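Long-range contact in threonine synthase (Brucella melitensis bv. 1, PDB 4F4F), which probably catalyses the pyridoxal-phosphate-dependent conversion of O-phospho-L-homoserine and water to L-threonine and phosphate, the last step of threonine biosynthesis: residues N286-Y300 and T308-F321. Sequence-based numbering, arbitrary orientation.
Sequences NDNDILSRTLESGAY and TTSPSMDIQISSNF. With PLP (pyridoxal-5'-phosphate), chain C.
The chain from N286 to L291 runs alongside M313-S318, with CA atoms 5.9 Å apart at N288 and D314; helix 290-297 then packs on the loop that carries S312 and M313 to the cofactor of this PLP-dependent fold. At the cofactor end, N286 pushes its amide between T308, S310 and D314. ND2 of N286 gives a fairly straight bond to OG of S310 (2.9 Å) and a weak, bent one to OD1 of D314. OD1 of N286 closes an Asx turn by accepting from N of N288 and takes a second N-H from ND2 of N288, fixing the amide's flip, while OD1 of N288 accepts from N of A306. D314 is steadied by T308, whose OG1 donates to the syn lone pair of D314 OD1. Water also bridges the backbones: one molecule accepts from N of N286 and lies 2.8 Å from O of M313 and from O of N288, another joins N of I290 to O of I315. M313 lies between N286 and the cofactor, its CB beside the amide of N286 and its CG 3.7 Å from C6 of PLP.

Farther along, the contact becomes mostly apolar. CD1 of I315 meets CG2 of I290, and CD2 of L291 sits over one face of the F321 ring, 4.1 Å from its centroid. OG of S318, beside CD1 of L291, is bonded to O of G260 in the phosphate-binding loop. Y300 and F321 lie nearly parallel, planes 9° apart, but offset, with centroids 5.2 Å apart and little overlap. With CG anti to the backbone N (chi1 -177°), Y300 reaches back along the helix, CD1 of I290 over its ring centre. The phenol OH ends at the loop backbone, accepting N-H of S318 at 2.8 Å and 173°.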
loop_
_atom_site.group_PDB
_atom_site.type_symbol
_atom_site.label_atom_id
_atom_site.label_comp_id
_atom_site.label_asym_id
_atom_site.label_seq_id
_atom_site.Cartn_x
_atom_site.Cartn_y
_atom_site.Cartn_z
ATOM N N ASN A 286 -1.845 -14.511 5.157
ATOM C CA ASN A 286 -1.402 -15.820 4.726
ATOM C C ASN A 286 -0.742 -16.575 5.893
ATOM O O ASN A 286 -0.917 -16.178 7.055
ATOM C CB ASN A 286 -0.585 -15.748 3.404
ATOM C CG ASN A 286 0.802 -15.113 3.536
ATOM O OD1 ASN A 286 1.462 -15.175 4.576
ATOM N ND2 ASN A 286 1.274 -14.536 2.427
ATOM N N ASP A 287 -0.035 -17.679 5.607
ATOM C CA ASP A 287 0.680 -18.451 6.645
ATOM C C ASP A 287 1.632 -17.608 7.509
ATOM O O ASP A 287 1.965 -17.986 8.619
ATOM C CB ASP A 287 1.474 -19.605 5.991
ATOM C CG ASP A 287 0.599 -20.471 5.096
ATOM O OD1 ASP A 287 -0.061 -21.377 5.615
ATOM O OD2 ASP A 287 0.512 -20.184 3.888
ATOM N N ASN A 288 2.071 -16.469 6.994
ATOM C CA ASN A 288 2.820 -15.505 7.801
ATOM C C ASN A 288 1.808 -14.675 8.582
ATOM O O ASN A 288 1.336 -13.629 8.136
ATOM C CB ASN A 288 3.681 -14.645 6.892
ATOM C CG ASN A 288 4.682 -15.473 6.128
ATOM O OD1 ASN A 288 5.714 -15.838 6.667
ATOM N ND2 ASN A 288 4.376 -15.792 4.876
ATOM N N ASP A 289 1.468 -15.178 9.754
ATOM C CA ASP A 289 0.248 -14.788 10.426
ATOM C C ASP A 289 0.510 -14.044 11.737
ATOM O O ASP A 289 -0.339 -14.071 12.641
ATOM C CB ASP A 289 -0.597 -16.047 10.650
ATOM C CG ASP A 289 0.020 -17.025 11.638
ATOM O OD1 ASP A 289 1.236 -16.979 11.972
ATOM O OD2 ASP A 289 -0.760 -17.882 12.086
ATOM N N ILE A 290 1.638 -13.335 11.812
ATOM C CA ILE A 290 1.968 -12.535 12.997
ATOM C C ILE A 290 0.783 -11.709 13.471
ATOM O O ILE A 290 0.476 -11.694 14.656
ATOM C CB ILE A 290 3.233 -11.645 12.796
ATOM C CG1 ILE A 290 3.711 -11.118 14.161
ATOM C CG2 ILE A 290 3.022 -10.510 11.775
ATOM C CD1 ILE A 290 5.064 -10.462 14.065
ATOM N N LEU A 291 0.064 -11.102 12.532
ATOM C CA LEU A 291 -1.061 -10.227 12.900
ATOM C C LEU A 291 -2.230 -11.035 13.460
ATOM O O LEU A 291 -2.872 -10.622 14.429
ATOM C CB LEU A 291 -1.496 -9.368 11.730
ATOM C CG LEU A 291 -0.467 -8.330 11.217
ATOM C CD1 LEU A 291 -0.925 -7.710 9.897
ATOM C CD2 LEU A 291 -0.230 -7.227 12.239
ATOM N N SER A 292 -2.526 -12.170 12.854
ATOM C CA SER A 292 -3.551 -13.052 13.388
ATOM C C SER A 292 -3.159 -13.550 14.798
ATOM O O SER A 292 -3.947 -13.474 15.734
ATOM C CB SER A 292 -3.773 -14.232 12.419
ATOM O OG SER A 292 -4.810 -15.069 12.901
ATOM N N ARG A 293 -1.923 -14.023 14.963
ATOM C CA ARG A 293 -1.460 -14.454 16.273
ATOM C C ARG A 293 -1.511 -13.319 17.290
ATOM O O ARG A 293 -1.797 -13.547 18.475
ATOM C CB ARG A 293 -0.052 -15.019 16.215
ATOM C CG ARG A 293 0.021 -16.322 15.419
ATOM C CD ARG A 293 1.434 -16.884 15.381
ATOM N NE ARG A 293 2.366 -16.236 14.429
ATOM C CZ ARG A 293 3.386 -15.445 14.765
ATOM N NH1 ARG A 293 3.583 -15.097 16.036
ATOM N NH2 ARG A 293 4.193 -14.970 13.824
ATOM N N THR A 294 -1.211 -12.109 16.834
ATOM C CA THR A 294 -1.262 -10.944 17.707
ATOM C C THR A 294 -2.667 -10.693 18.198
ATOM O O THR A 294 -2.872 -10.473 19.380
ATOM C CB THR A 294 -0.700 -9.656 17.020
ATOM O OG1 THR A 294 0.685 -9.858 16.728
ATOM C CG2 THR A 294 -0.854 -8.449 17.952
ATOM N N LEU A 295 -3.648 -10.717 17.306
ATOM C CA LEU A 295 -5.026 -10.510 17.768
ATOM C C LEU A 295 -5.491 -11.648 18.714
ATOM O O LEU A 295 -6.262 -11.405 19.655
ATOM C CB LEU A 295 -6.023 -10.335 16.605
ATOM C CG LEU A 295 -6.204 -8.948 15.948
ATOM C CD1 LEU A 295 -7.264 -8.175 16.735
ATOM C CD2 LEU A 295 -4.908 -8.157 15.787
ATOM N N GLU A 296 -5.045 -12.876 18.461
ATOM C CA GLU A 296 -5.440 -14.007 19.311
ATOM C C GLU A 296 -4.840 -13.922 20.711
ATOM O O GLU A 296 -5.512 -14.238 21.714
ATOM C CB GLU A 296 -4.961 -15.324 18.717
ATOM C CG GLU A 296 -5.574 -15.726 17.392
ATOM C CD GLU A 296 -4.961 -17.014 16.856
ATOM O OE1 GLU A 296 -3.777 -17.322 17.124
ATOM O OE2 GLU A 296 -5.687 -17.726 16.148
ATOM N N SER A 297 -3.557 -13.568 20.787
ATOM C CA SER A 297 -2.798 -13.706 22.022
ATOM C C SER A 297 -2.266 -12.417 22.631
ATOM O O SER A 297 -1.877 -12.391 23.790
ATOM C CB SER A 297 -1.599 -14.635 21.771
ATOM O OG SER A 297 -0.638 -13.981 20.976
ATOM N N GLY A 298 -2.175 -11.368 21.830
ATOM C CA GLY A 298 -1.412 -10.182 22.229
ATOM C C GLY A 298 0.098 -10.250 21.979
ATOM O O GLY A 298 0.795 -9.260 22.174
ATOM N N ALA A 299 0.593 -11.385 21.483
ATOM C CA ALA A 299 2.032 -11.654 21.365
ATOM C C ALA A 299 2.417 -11.398 19.911
ATOM O O ALA A 299 2.136 -12.207 19.001
ATOM C CB ALA A 299 2.341 -13.100 21.758
ATOM N N TYR A 300 2.997 -10.229 19.665
ATOM C CA TYR A 300 3.492 -9.911 18.343
ATOM C C TYR A 300 4.891 -10.435 18.294
ATOM O O TYR A 300 5.818 -9.785 18.804
ATOM C CB TYR A 300 3.480 -8.414 18.164
ATOM C CG TYR A 300 3.889 -7.881 16.808
ATOM C CD1 TYR A 300 2.955 -7.732 15.794
ATOM C CD2 TYR A 300 5.188 -7.435 16.582
ATOM C CE1 TYR A 300 3.309 -7.180 14.574
ATOM C CE2 TYR A 300 5.555 -6.887 15.362
ATOM C CZ TYR A 300 4.603 -6.748 14.367
ATOM O OH TYR A 300 4.957 -6.174 13.161
ATOM N N THR A 308 4.774 -18.354 0.092
ATOM C CA THR A 308 3.396 -18.760 -0.128
ATOM C C THR A 308 3.026 -18.386 -1.559
ATOM O O THR A 308 3.882 -17.945 -2.326
ATOM C CB THR A 308 2.425 -18.024 0.835
ATOM O OG1 THR A 308 2.369 -16.636 0.490
ATOM C CG2 THR A 308 2.826 -18.199 2.338
ATOM N N THR A 309 1.750 -18.540 -1.906
ATOM C CA THR A 309 1.234 -18.115 -3.196
ATOM C C THR A 309 0.732 -16.673 -3.166
ATOM O O THR A 309 0.268 -16.166 -4.174
ATOM C CB THR A 309 0.109 -19.059 -3.693
ATOM O OG1 THR A 309 -0.866 -19.236 -2.658
ATOM C CG2 THR A 309 0.710 -20.480 -4.132
ATOM N N SER A 310 0.833 -16.006 -2.015
ATOM C CA SER A 310 0.489 -14.592 -1.912
ATOM C C SER A 310 1.733 -13.801 -1.463
ATOM O O SER A 310 1.739 -13.242 -0.350
ATOM C CB SER A 310 -0.685 -14.391 -0.948
ATOM O OG SER A 310 -0.575 -15.164 0.235
ATOM N N PRO A 311 2.782 -13.741 -2.326
ATOM C CA PRO A 311 4.083 -13.206 -1.893
ATOM C C PRO A 311 4.074 -11.763 -1.394
ATOM O O PRO A 311 4.914 -11.408 -0.565
ATOM C CB PRO A 311 4.957 -13.317 -3.154
ATOM C CG PRO A 311 3.991 -13.275 -4.277
ATOM C CD PRO A 311 2.818 -14.089 -3.755
ATOM N N SER A 312 3.140 -10.930 -1.847
ATOM C CA SER A 312 3.091 -9.539 -1.332
ATOM C C SER A 312 2.649 -9.451 0.149
ATOM O O SER A 312 2.715 -8.397 0.766
ATOM C CB SER A 312 2.186 -8.659 -2.193
ATOM O OG SER A 312 2.614 -8.663 -3.557
ATOM N N MET A 313 2.195 -10.569 0.707
ATOM C CA MET A 313 1.826 -10.643 2.104
ATOM C C MET A 313 2.791 -11.529 2.905
ATOM O O MET A 313 2.544 -11.845 4.065
ATOM C CB MET A 313 0.373 -11.130 2.218
ATOM C CG MET A 313 -0.636 -10.128 1.686
ATOM S SD MET A 313 -2.224 -10.898 1.275
ATOM C CE MET A 313 -2.626 -11.754 2.801
ATOM N N ASP A 314 3.904 -11.906 2.290
ATOM C CA ASP A 314 4.897 -12.731 2.968
ATOM C C ASP A 314 5.757 -11.829 3.850
ATOM O O ASP A 314 6.873 -11.459 3.481
ATOM C CB ASP A 314 5.729 -13.517 1.952
ATOM C CG ASP A 314 4.967 -14.729 1.357
ATOM O OD1 ASP A 314 3.853 -15.063 1.810
ATOM O OD2 ASP A 314 5.508 -15.369 0.425
ATOM N N ILE A 315 5.200 -11.453 5.006
ATOM C CA ILE A 315 5.853 -10.515 5.932
ATOM C C ILE A 315 6.308 -11.205 7.196
ATOM O O ILE A 315 5.599 -12.082 7.720
ATOM C CB ILE A 315 4.928 -9.346 6.368
ATOM C CG1 ILE A 315 3.574 -9.861 6.937
ATOM C CG2 ILE A 315 4.716 -8.390 5.206
ATOM C CD1 ILE A 315 2.881 -8.919 7.930
ATOM N N GLN A 316 7.468 -10.787 7.700
ATOM C CA GLN A 316 7.924 -11.191 9.039
ATOM C C GLN A 316 7.317 -10.255 10.104
ATOM O O GLN A 316 6.828 -10.699 11.141
ATOM C CB GLN A 316 9.453 -11.170 9.115
ATOM C CG GLN A 316 9.960 -11.746 10.421
ATOM C CD GLN A 316 11.414 -12.185 10.347
ATOM O OE1 GLN A 316 12.317 -11.369 10.166
ATOM N NE2 GLN A 316 11.639 -13.478 10.489
ATOM N N ILE A 317 7.349 -8.959 9.807
ATOM C CA ILE A 317 6.731 -7.918 10.637
ATOM C C ILE A 317 5.878 -6.999 9.752
ATOM O O ILE A 317 6.031 -6.955 8.544
ATOM C CB ILE A 317 7.770 -7.063 11.400
ATOM C CG1 ILE A 317 8.740 -6.360 10.437
ATOM C CG2 ILE A 317 8.532 -7.895 12.436
ATOM C CD1 ILE A 317 9.741 -5.427 11.133
ATOM N N SER A 318 4.957 -6.280 10.363
ATOM C CA SER A 318 4.031 -5.466 9.610
ATOM C C SER A 318 4.381 -3.977 9.832
ATOM O O SER A 318 4.131 -3.436 10.908
ATOM C CB SER A 318 2.623 -5.788 10.063
ATOM O OG SER A 318 1.673 -5.143 9.272
ATOM N N SER A 319 4.919 -3.339 8.805
ATOM C CA SER A 319 5.586 -2.050 8.977
ATOM C C SER A 319 4.678 -0.928 9.538
ATOM O O SER A 319 5.131 -0.093 10.302
ATOM C CB SER A 319 6.234 -1.615 7.663
ATOM O OG SER A 319 5.229 -1.169 6.755
ATOM N N ASN A 320 3.398 -0.926 9.206
ATOM C CA ASN A 320 2.506 0.123 9.694
ATOM C C ASN A 320 1.685 -0.244 10.914
ATOM O O ASN A 320 0.892 0.558 11.390
ATOM C CB ASN A 320 1.581 0.553 8.578
ATOM C CG ASN A 320 2.324 1.275 7.485
ATOM O OD1 ASN A 320 2.851 2.335 7.723
ATOM N ND2 ASN A 320 2.407 0.686 6.306
ATOM N N PHE A 321 1.876 -1.458 11.432
ATOM C CA PHE A 321 1.139 -1.855 12.664
ATOM C C PHE A 321 1.393 -0.867 13.817
ATOM O O PHE A 321 0.501 -0.590 14.617
ATOM C CB PHE A 321 1.532 -3.270 13.069
ATOM C CG PHE A 321 0.706 -3.846 14.184
ATOM C CD1 PHE A 321 -0.666 -3.951 14.076
ATOM C CD2 PHE A 321 1.322 -4.322 15.324
ATOM C CE1 PHE A 321 -1.421 -4.509 15.107
ATOM C CE2 PHE A 321 0.576 -4.851 16.355
ATOM C CZ PHE A 321 -0.793 -4.958 16.243
HETATM N N1 PLP C . -2.092 -7.718 -1.642
HETATM C C2 PLP C . -1.307 -7.308 -2.711
HETATM C C2A PLP C . -1.540 -7.741 -4.142
HETATM C C3 PLP C . -0.178 -6.366 -2.464
HETATM O O3 PLP C . 0.598 -5.948 -3.527
HETATM C C4 PLP C . 0.054 -5.938 -1.036
HETATM C C4A PLP C . 1.143 -4.990 -0.648
HETATM C C5 PLP C . -0.854 -6.431 0.029
HETATM C C6 PLP C . -1.901 -7.301 -0.357
HETATM C C5A PLP C . -0.648 -5.949 1.480
HETATM O O4P PLP C . -0.847 -4.486 1.672
HETATM P P PLP C . -0.490 -3.634 3.033
HETATM O O1P PLP C . -1.155 -4.395 4.169
HETATM O O2P PLP C . 1.024 -3.658 3.083
HETATM O O3P PLP C . -1.026 -2.227 2.867
HETATM O O HOH W 1 0.391 -12.679 5.699
HETATM O O HOH W 2 4.084 -13.306 10.003
#